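Local coordinates for protein D-aminopeptidase (Bacillus subtilis, PDB 1HI9) that hydrolyses N-terminal residues from peptides containing D-amino acids, using two zinc ions per subunit inside the chamber of a self-compartmentalizing homodecamer, at residues Leu66-Leu71 / Ala75-Gly80; Arg129-Gly132 / Ala138-Ala141; Gly227-Ala232 / Thr238-Gly243. One frame throughout, in Å; residues are numbered along the deposited sequence.

How the contacts relate
All three contacts are local closures in series along the chain; none nests in or crosses another. Contact 1 comes first. It folds the loop after strand 53-58 back onto strand 76-80, which is outermost in the seven-stranded mixed sheet within the chain. Contact 2 closes the turn from strand 129-131 into helix 133-143. Contact 3, nearest the C terminus, joins helix 226-232 to strand 238-240. Strands 129-131 and 238-240 are the two outermost strands of one five-stranded antiparallel sheet, so contacts 2 and 3 both reach that sheet. Their centres are about 21 Å apart. Contact 1 lies across the centre of the chain from both.

Contact 1 (Leu66-Leu71 / Ala75-Gly80); sequences LMVEKL and ADLISG
Leu77 places its side chain against three residues of 66-71: Leu66, Val68 and Leu71. Its CG stands anti to the backbone N (chi1 173°), which sets the branch among the three, and its two methyls go to different partners. Leu77 CD1 meets Leu66 CD1 at 3.7 Å, the two side chains slanting past each other. Leu77 CD2 lies across the branch point of Val68, 3.9 Å from Val68 CB, the side chains nearly perpendicular. Leu71 comes in nearer the backbone, with its CD2 3.7 Å from Leu77 CB. The same Leu71 methyl grazes Ala75 CB. With an alanine at Leu77 both methyls are gone, and a gap is likely to open between Leu66, Val68 and Leu71.

The polar link across the contact runs through a water. Ser79 OG donates to it at 2.7 Å, and the water donates to Leu66 O at 2.9 Å. Within 66-71, Met67-Lys70 form a type I beta turn, closed by Lys70 N to Met67 O at 2.9 Å.

Asp58 takes a hydrogen bond from Leu66 N, and Leu66 is about 8 Å, side chain to side chain, from the zinc ligand His60. Leu66 also packs on Met35 and Thr36 of helix 28-48 and on Val56 of strand 53-58. Strand 76-80 pairs with strand 53-58 on one edge and with an antiparallel strand of the second subunit, so the sheet runs on across the interface.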
loop_
_atom_site.group_PDB
_atom_site.type_symbol
_atom_site.label_atom_id
_atom_site.label_comp_id
_atom_site.label_asym_id
_atom_site.label_seq_id
_atom_site.Cartn_x
_atom_site.Cartn_y
_atom_site.Cartn_z
ATOM N N LEU A 66 19.170 -22.967 1.562
ATOM C CA LEU A 66 19.139 -24.412 1.738
ATOM C C LEU A 66 18.211 -24.713 2.910
ATOM O O LEU A 66 18.295 -24.068 3.956
ATOM C CB LEU A 66 20.543 -24.944 2.013
ATOM C CG LEU A 66 21.478 -24.894 0.804
ATOM C CD1 LEU A 66 22.881 -25.285 1.221
ATOM C CD2 LEU A 66 20.956 -25.817 -0.284
ATOM N N MET A 67 17.323 -25.683 2.732
ATOM C CA MET A 67 16.361 -26.021 3.780
ATOM C C MET A 67 16.920 -27.058 4.734
ATOM O O MET A 67 17.096 -28.222 4.377
ATOM C CB MET A 67 15.057 -26.502 3.148
ATOM C CG MET A 67 14.537 -25.534 2.104
ATOM S SD MET A 67 12.862 -25.826 1.611
ATOM C CE MET A 67 13.028 -27.149 0.437
ATOM N N VAL A 68 17.190 -26.626 5.960
ATOM C CA VAL A 68 17.777 -27.503 6.963
ATOM C C VAL A 68 16.953 -28.764 7.235
ATOM O O VAL A 68 17.513 -29.810 7.546
ATOM C CB VAL A 68 18.026 -26.728 8.278
ATOM C CG1 VAL A 68 16.702 -26.349 8.921
ATOM C CG2 VAL A 68 18.875 -27.568 9.216
ATOM N N GLU A 69 15.635 -28.669 7.094
ATOM C CA GLU A 69 14.773 -29.816 7.334
ATOM C C GLU A 69 14.728 -30.820 6.177
ATOM O O GLU A 69 14.156 -31.906 6.313
ATOM C CB GLU A 69 13.344 -29.359 7.680
ATOM C CG GLU A 69 12.679 -28.466 6.636
ATOM C CD GLU A 69 12.962 -26.984 6.840
ATOM O OE1 GLU A 69 12.096 -26.279 7.419
ATOM O OE2 GLU A 69 14.051 -26.524 6.425
ATOM N N LYS A 70 15.325 -30.471 5.042
ATOM C CA LYS A 70 15.332 -31.377 3.894
ATOM C C LYS A 70 16.723 -31.739 3.396
ATOM O O LYS A 70 16.865 -32.583 2.516
ATOM C CB LYS A 70 14.512 -30.792 2.747
ATOM C CG LYS A 70 13.011 -31.042 2.874
ATOM C CD LYS A 70 12.243 -30.256 1.824
ATOM C CE LYS A 70 10.785 -30.683 1.755
ATOM N NZ LYS A 70 10.627 -32.063 1.194
ATOM N N LEU A 71 17.748 -31.111 3.957
ATOM C CA LEU A 71 19.110 -31.404 3.539
ATOM C C LEU A 71 19.498 -32.777 4.070
ATOM O O LEU A 71 18.910 -33.252 5.039
ATOM C CB LEU A 71 20.074 -30.346 4.083
ATOM C CG LEU A 71 21.477 -30.347 3.479
ATOM C CD1 LEU A 71 21.409 -29.818 2.051
ATOM C CD2 LEU A 71 22.414 -29.498 4.321
ATOM N N ALA A 75 24.833 -34.471 6.796
ATOM C CA ALA A 75 25.677 -33.356 6.405
ATOM C C ALA A 75 25.553 -32.241 7.425
ATOM O O ALA A 75 24.557 -32.153 8.135
ATOM C CB ALA A 75 25.282 -32.855 5.020
ATOM N N ASP A 76 26.580 -31.403 7.508
ATOM C CA ASP A 76 26.586 -30.271 8.427
ATOM C C ASP A 76 26.364 -29.003 7.613
ATOM O O ASP A 76 27.151 -28.690 6.708
ATOM C CB ASP A 76 27.923 -30.188 9.166
ATOM C CG ASP A 76 28.217 -31.440 9.992
ATOM O OD1 ASP A 76 27.413 -31.753 10.907
ATOM O OD2 ASP A 76 29.250 -32.106 9.724
ATOM N N LEU A 77 25.305 -28.268 7.950
ATOM C CA LEU A 77 24.945 -27.053 7.228
ATOM C C LEU A 77 25.307 -25.749 7.912
ATOM O O LEU A 77 25.053 -25.563 9.096
ATOM C CB LEU A 77 23.438 -27.039 6.929
ATOM C CG LEU A 77 22.854 -25.756 6.330
ATOM C CD1 LEU A 77 23.349 -25.570 4.908
ATOM C CD2 LEU A 77 21.338 -25.827 6.356
ATOM N N ILE A 78 25.912 -24.851 7.145
ATOM C CA ILE A 78 26.273 -23.532 7.642
ATOM C C ILE A 78 25.241 -22.627 7.003
ATOM O O ILE A 78 25.235 -22.444 5.783
ATOM C CB ILE A 78 27.665 -23.082 7.175
ATOM C CG1 ILE A 78 28.743 -23.910 7.878
ATOM C CG2 ILE A 78 27.848 -21.593 7.453
ATOM C CD1 ILE A 78 30.161 -23.512 7.517
ATOM N N SER A 79 24.361 -22.070 7.825
ATOM C CA SER A 79 23.303 -21.211 7.327
ATOM C C SER A 79 23.412 -19.832 7.958
ATOM O O SER A 79 23.779 -19.699 9.125
ATOM C CB SER A 79 21.948 -21.850 7.646
ATOM O OG SER A 79 20.891 -21.166 7.004
ATOM N N GLY A 80 23.100 -18.801 7.181
ATOM C CA GLY A 80 23.181 -17.448 7.697
ATOM C C GLY A 80 24.252 -16.612 7.015
ATOM O O GLY A 80 25.139 -17.147 6.351
HETATM O O HOH W 1 20.497 -22.326 4.651
#

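Contact 2 (Arg129-Gly132 / Ala138-Ala141); sequences RPVG and AYVA
Tyr139 reaches from its helix toward strand 129-131 and meets two side chains there, Val131 and Arg129. The contact is small, burying 105 Å² over both segments. Val131 CG1 approaches Tyr139 CE1 at 4.1 Å, an apolar touch that comes in obliquely to the ring. The two side chains lie roughly at right angles. CG1 of Val131 is the branch anti to the carbonyl carbon (chi1 -62°), and it is this methyl that is turned to the tyrosine.

The second touch is at the phenol end. Arg129 CD passes 3.7 Å from Tyr139 OH, so the arginine meets the phenol oxygen through its aliphatic part. Its CG is anti to the backbone N (chi1 178°) and the chain stays extended from CG to NE. The guanidinium is thus carried past the hydroxyl, its plane turned 78° from the ring, and it does not stack on it. Arg129 is exposed, whereas Val131 and Tyr139 are buried.

A second shell packs round these groups. Ile126 of strand 121-126 packs on both Val131 and Tyr139. Leu211 and Pro213 from a loop also pack on the tyrosine, and Leu164 lies against Arg129.

Gly132 is the N-cap of helix 133-143, and the next residue, Glu133, is a zinc ligand. The contact spans the turn that leads from the strand into the helix carrying this ligand; the Val131 side chain is about 13 Å from a zinc ion. Strand 129-131 pairs with strand 121-126 through a backbone bond between Val131 and Phe124, while helix 254-268 meets Tyr139 through Met254 and Val140 through Leu255 and Tyr258.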
loop_
_atom_site.group_PDB
_atom_site.type_symbol
_atom_site.label_atom_id
_atom_site.label_comp_id
_atom_site.label_asym_id
_atom_site.label_seq_id
_atom_site.Cartn_x
_atom_site.Cartn_y
_atom_site.Cartn_z
ATOM N N ARG A 129 44.843 -10.940 -12.827
ATOM C CA ARG A 129 44.131 -12.045 -13.436
ATOM C C ARG A 129 42.624 -11.953 -13.212
ATOM O O ARG A 129 42.155 -11.926 -12.073
ATOM C CB ARG A 129 44.624 -13.389 -12.916
ATOM C CG ARG A 129 43.825 -14.523 -13.537
ATOM C CD ARG A 129 44.516 -15.853 -13.464
ATOM N NE ARG A 129 43.838 -16.813 -14.330
ATOM C CZ ARG A 129 44.285 -18.039 -14.583
ATOM N NH1 ARG A 129 45.421 -18.459 -14.032
ATOM N NH2 ARG A 129 43.600 -18.835 -15.393
ATOM N N PRO A 130 41.841 -11.920 -14.306
ATOM C CA PRO A 130 40.380 -11.832 -14.260
ATOM C C PRO A 130 39.739 -13.009 -13.535
ATOM O O PRO A 130 39.974 -14.159 -13.894
ATOM C CB PRO A 130 39.984 -11.806 -15.738
ATOM C CG PRO A 130 41.162 -11.197 -16.401
ATOM C CD PRO A 130 42.321 -11.859 -15.698
ATOM N N VAL A 131 38.947 -12.726 -12.505
ATOM C CA VAL A 131 38.236 -13.781 -11.780
ATOM C C VAL A 131 36.883 -13.296 -11.252
ATOM O O VAL A 131 36.629 -12.095 -11.121
ATOM C CB VAL A 131 39.042 -14.315 -10.575
ATOM C CG1 VAL A 131 40.344 -14.930 -11.052
ATOM C CG2 VAL A 131 39.309 -13.186 -9.571
ATOM N N GLY A 132 36.012 -14.252 -10.964
ATOM C CA GLY A 132 34.711 -13.931 -10.415
ATOM C C GLY A 132 34.636 -14.634 -9.080
ATOM O O GLY A 132 35.672 -14.920 -8.468
ATOM N N ALA A 138 38.239 -20.094 -5.259
ATOM C CA ALA A 138 39.244 -21.102 -5.550
ATOM C C ALA A 138 40.565 -20.662 -4.931
ATOM O O ALA A 138 41.289 -21.470 -4.345
ATOM C CB ALA A 138 39.391 -21.288 -7.060
ATOM N N TYR A 139 40.867 -19.370 -5.042
ATOM C CA TYR A 139 42.099 -18.833 -4.478
ATOM C C TYR A 139 42.120 -18.964 -2.958
ATOM O O TYR A 139 43.171 -19.241 -2.374
ATOM C CB TYR A 139 42.282 -17.367 -4.872
ATOM C CG TYR A 139 42.997 -17.169 -6.189
ATOM C CD1 TYR A 139 42.552 -16.221 -7.105
ATOM C CD2 TYR A 139 44.122 -17.925 -6.516
ATOM C CE1 TYR A 139 43.202 -16.030 -8.318
ATOM C CE2 TYR A 139 44.785 -17.741 -7.728
ATOM C CZ TYR A 139 44.316 -16.789 -8.626
ATOM O OH TYR A 139 44.963 -16.590 -9.830
ATOM N N VAL A 140 40.974 -18.758 -2.307
ATOM C CA VAL A 140 40.935 -18.890 -0.854
ATOM C C VAL A 140 41.131 -20.363 -0.513
ATOM O O VAL A 140 41.752 -20.693 0.482
ATOM C CB VAL A 140 39.598 -18.392 -0.258
ATOM C CG1 VAL A 140 39.557 -18.698 1.236
ATOM C CG2 VAL A 140 39.453 -16.895 -0.495
ATOM N N ALA A 141 40.600 -21.243 -1.350
ATOM C CA ALA A 141 40.760 -22.667 -1.132
ATOM C C ALA A 141 42.252 -22.981 -1.264
ATOM O O ALA A 141 42.801 -23.786 -0.507
ATOM C CB ALA A 141 39.964 -23.452 -2.169
#

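Contact 3 (Gly227-Ala232 / Thr238-Gly243); sequences GQAEWA and TEIKTG
Ile240 presses its CD1 methyl against the helix backbone at Ala229, and this is the tightly packed part of the contact. The methyl sits 3.9 Å from Ala229 O and 4.1 Å from Ala229 CB. It also comes within 4.2 Å of Glu230 N, so a single methyl rests on the start of the next residue too. The side chain is stretched out, with CD1 anti to CA (chi2 180°), and this carries the methyl to the helix surface. Ala229 has only a methyl of its own here, and the CA atoms of Ala229 and Ile240 are 7.2 Å apart.

The other end is looser. Ala232 CB comes no nearer than 6.0 Å, to Thr238 CG2. Thr238 meets the Ala232 carbonyl instead: Thr238 OG1 is 3.6 Å from Ala232 O, without a hydrogen bond. The hydroxyl has its main partner in Met235 O, with Asn233 OD1 also close in the connecting loop. Thr238 and Ile240 remain partly exposed, and Glu239 between them is exposed, its side chain directed away from the helix. Glu230 also starts away from the strand, and its OE1 accepts a hydrogen bond from Arg179 N of the third subunit.

Val247 of strand 246-250 backs Ala229, Thr238 and Ile240. Met264 of helix 254-268 touches Ala232 and Thr238. The helix and strand segments run roughly antiparallel, at 154°, their axes 8.7 Å apart at closest approach. Strand 218-223, helix 226-232 and strand 238-240 form a beta-alpha-beta crossover: the two strands are parallel in the sheet, with antiparallel strand 246-250 between them. The contact seats the crossover helix on its second strand, away from the zinc site.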
loop_
_atom_site.group_PDB
_atom_site.type_symbol
_atom_site.label_atom_id
_atom_site.label_comp_id
_atom_site.label_asym_id
_atom_site.label_seq_id
_atom_site.Cartn_x
_atom_site.Cartn_y
_atom_site.Cartn_z
ATOM N N GLY A 227 30.526 6.263 -8.947
ATOM C CA GLY A 227 29.989 6.363 -7.606
ATOM C C GLY A 227 30.339 5.148 -6.746
ATOM O O GLY A 227 30.707 5.281 -5.577
ATOM N N GLN A 228 30.247 3.954 -7.316
ATOM C CA GLN A 228 30.549 2.750 -6.556
ATOM C C GLN A 228 32.028 2.706 -6.233
ATOM O O GLN A 228 32.429 2.203 -5.182
ATOM C CB GLN A 228 30.138 1.514 -7.348
ATOM C CG GLN A 228 28.669 1.552 -7.744
ATOM C CD GLN A 228 28.362 0.638 -8.913
ATOM O OE1 GLN A 228 29.124 0.592 -9.895
ATOM N NE2 GLN A 228 27.238 -0.077 -8.834
ATOM N N ALA A 229 32.844 3.232 -7.136
ATOM C CA ALA A 229 34.275 3.266 -6.894
ATOM C C ALA A 229 34.570 4.224 -5.729
ATOM O O ALA A 229 35.365 3.906 -4.852
ATOM C CB ALA A 229 35.020 3.712 -8.157
ATOM N N GLU A 230 33.927 5.390 -5.714
ATOM C CA GLU A 230 34.149 6.348 -4.628
ATOM C C GLU A 230 33.804 5.737 -3.275
ATOM O O GLU A 230 34.532 5.924 -2.309
ATOM C CB GLU A 230 33.305 7.607 -4.831
ATOM C CG GLU A 230 33.623 8.371 -6.105
ATOM C CD GLU A 230 32.712 9.566 -6.328
ATOM O OE1 GLU A 230 31.464 9.397 -6.220
ATOM O OE2 GLU A 230 33.245 10.672 -6.628
ATOM N N TRP A 231 32.682 5.022 -3.201
ATOM C CA TRP A 231 32.282 4.383 -1.951
ATOM C C TRP A 231 33.375 3.427 -1.463
ATOM O O TRP A 231 33.815 3.504 -0.316
ATOM C CB TRP A 231 30.970 3.608 -2.129
ATOM C CG TRP A 231 29.717 4.356 -1.702
ATOM C CD1 TRP A 231 28.750 4.893 -2.518
ATOM C CD2 TRP A 231 29.277 4.596 -0.355
ATOM N NE1 TRP A 231 27.740 5.440 -1.760
ATOM C CE2 TRP A 231 28.035 5.272 -0.437
ATOM C CE3 TRP A 231 29.811 4.302 0.902
ATOM C CZ2 TRP A 231 27.319 5.661 0.705
ATOM C CZ3 TRP A 231 29.097 4.688 2.040
ATOM C CH2 TRP A 231 27.861 5.358 1.931
ATOM N N ALA A 232 33.806 2.523 -2.336
ATOM C CA ALA A 232 34.837 1.555 -1.973
ATOM C C ALA A 232 36.153 2.250 -1.609
ATOM O O ALA A 232 36.867 1.826 -0.692
ATOM C CB ALA A 232 35.071 0.578 -3.125
ATOM N N THR A 238 42.965 1.750 0.149
ATOM C CA THR A 238 42.494 1.651 -1.227
ATOM C C THR A 238 42.889 2.866 -2.048
ATOM O O THR A 238 43.237 3.911 -1.506
ATOM C CB THR A 238 40.947 1.539 -1.305
ATOM O OG1 THR A 238 40.351 2.746 -0.801
ATOM C CG2 THR A 238 40.456 0.349 -0.506
ATOM N N GLU A 239 42.813 2.720 -3.368
ATOM C CA GLU A 239 43.139 3.808 -4.283
ATOM C C GLU A 239 42.430 3.575 -5.621
ATOM O O GLU A 239 42.303 2.439 -6.082
ATOM C CB GLU A 239 44.662 3.875 -4.489
ATOM C CG GLU A 239 45.124 4.870 -5.555
ATOM C CD GLU A 239 46.605 4.712 -5.932
ATOM O OE1 GLU A 239 47.039 5.308 -6.950
ATOM O OE2 GLU A 239 47.337 3.996 -5.211
ATOM N N ILE A 240 41.953 4.654 -6.228
ATOM C CA ILE A 240 41.290 4.561 -7.517
ATOM C C ILE A 240 42.300 4.828 -8.624
ATOM O O ILE A 240 43.058 5.796 -8.563
ATOM C CB ILE A 240 40.149 5.589 -7.649
ATOM C CG1 ILE A 240 39.039 5.265 -6.651
ATOM C CG2 ILE A 240 39.595 5.579 -9.070
ATOM C CD1 ILE A 240 37.880 6.222 -6.695
ATOM N N LYS A 241 42.313 3.962 -9.631
ATOM C CA LYS A 241 43.219 4.110 -10.763
ATOM C C LYS A 241 42.645 5.225 -11.634
ATOM O O LYS A 241 41.578 5.063 -12.234
ATOM C CB LYS A 241 43.273 2.800 -11.545
ATOM C CG LYS A 241 44.529 2.591 -12.377
ATOM C CD LYS A 241 45.705 2.060 -11.539
ATOM C CE LYS A 241 46.420 3.171 -10.765
ATOM N NZ LYS A 241 47.123 4.117 -11.681
ATOM N N THR A 242 43.336 6.360 -11.688
ATOM C CA THR A 242 42.880 7.500 -12.490
ATOM C C THR A 242 42.409 7.098 -13.889
ATOM O O THR A 242 43.021 6.259 -14.547
ATOM C CB THR A 242 43.994 8.572 -12.629
ATOM O OG1 THR A 242 45.272 7.929 -12.779
ATOM C CG2 THR A 242 44.012 9.484 -11.411
ATOM N N GLY A 243 41.304 7.694 -14.327
ATOM C CA GLY A 243 40.767 7.393 -15.639
ATOM C C GLY A 243 39.963 6.108 -15.691
ATOM O O GLY A 243 39.613 5.650 -16.777
#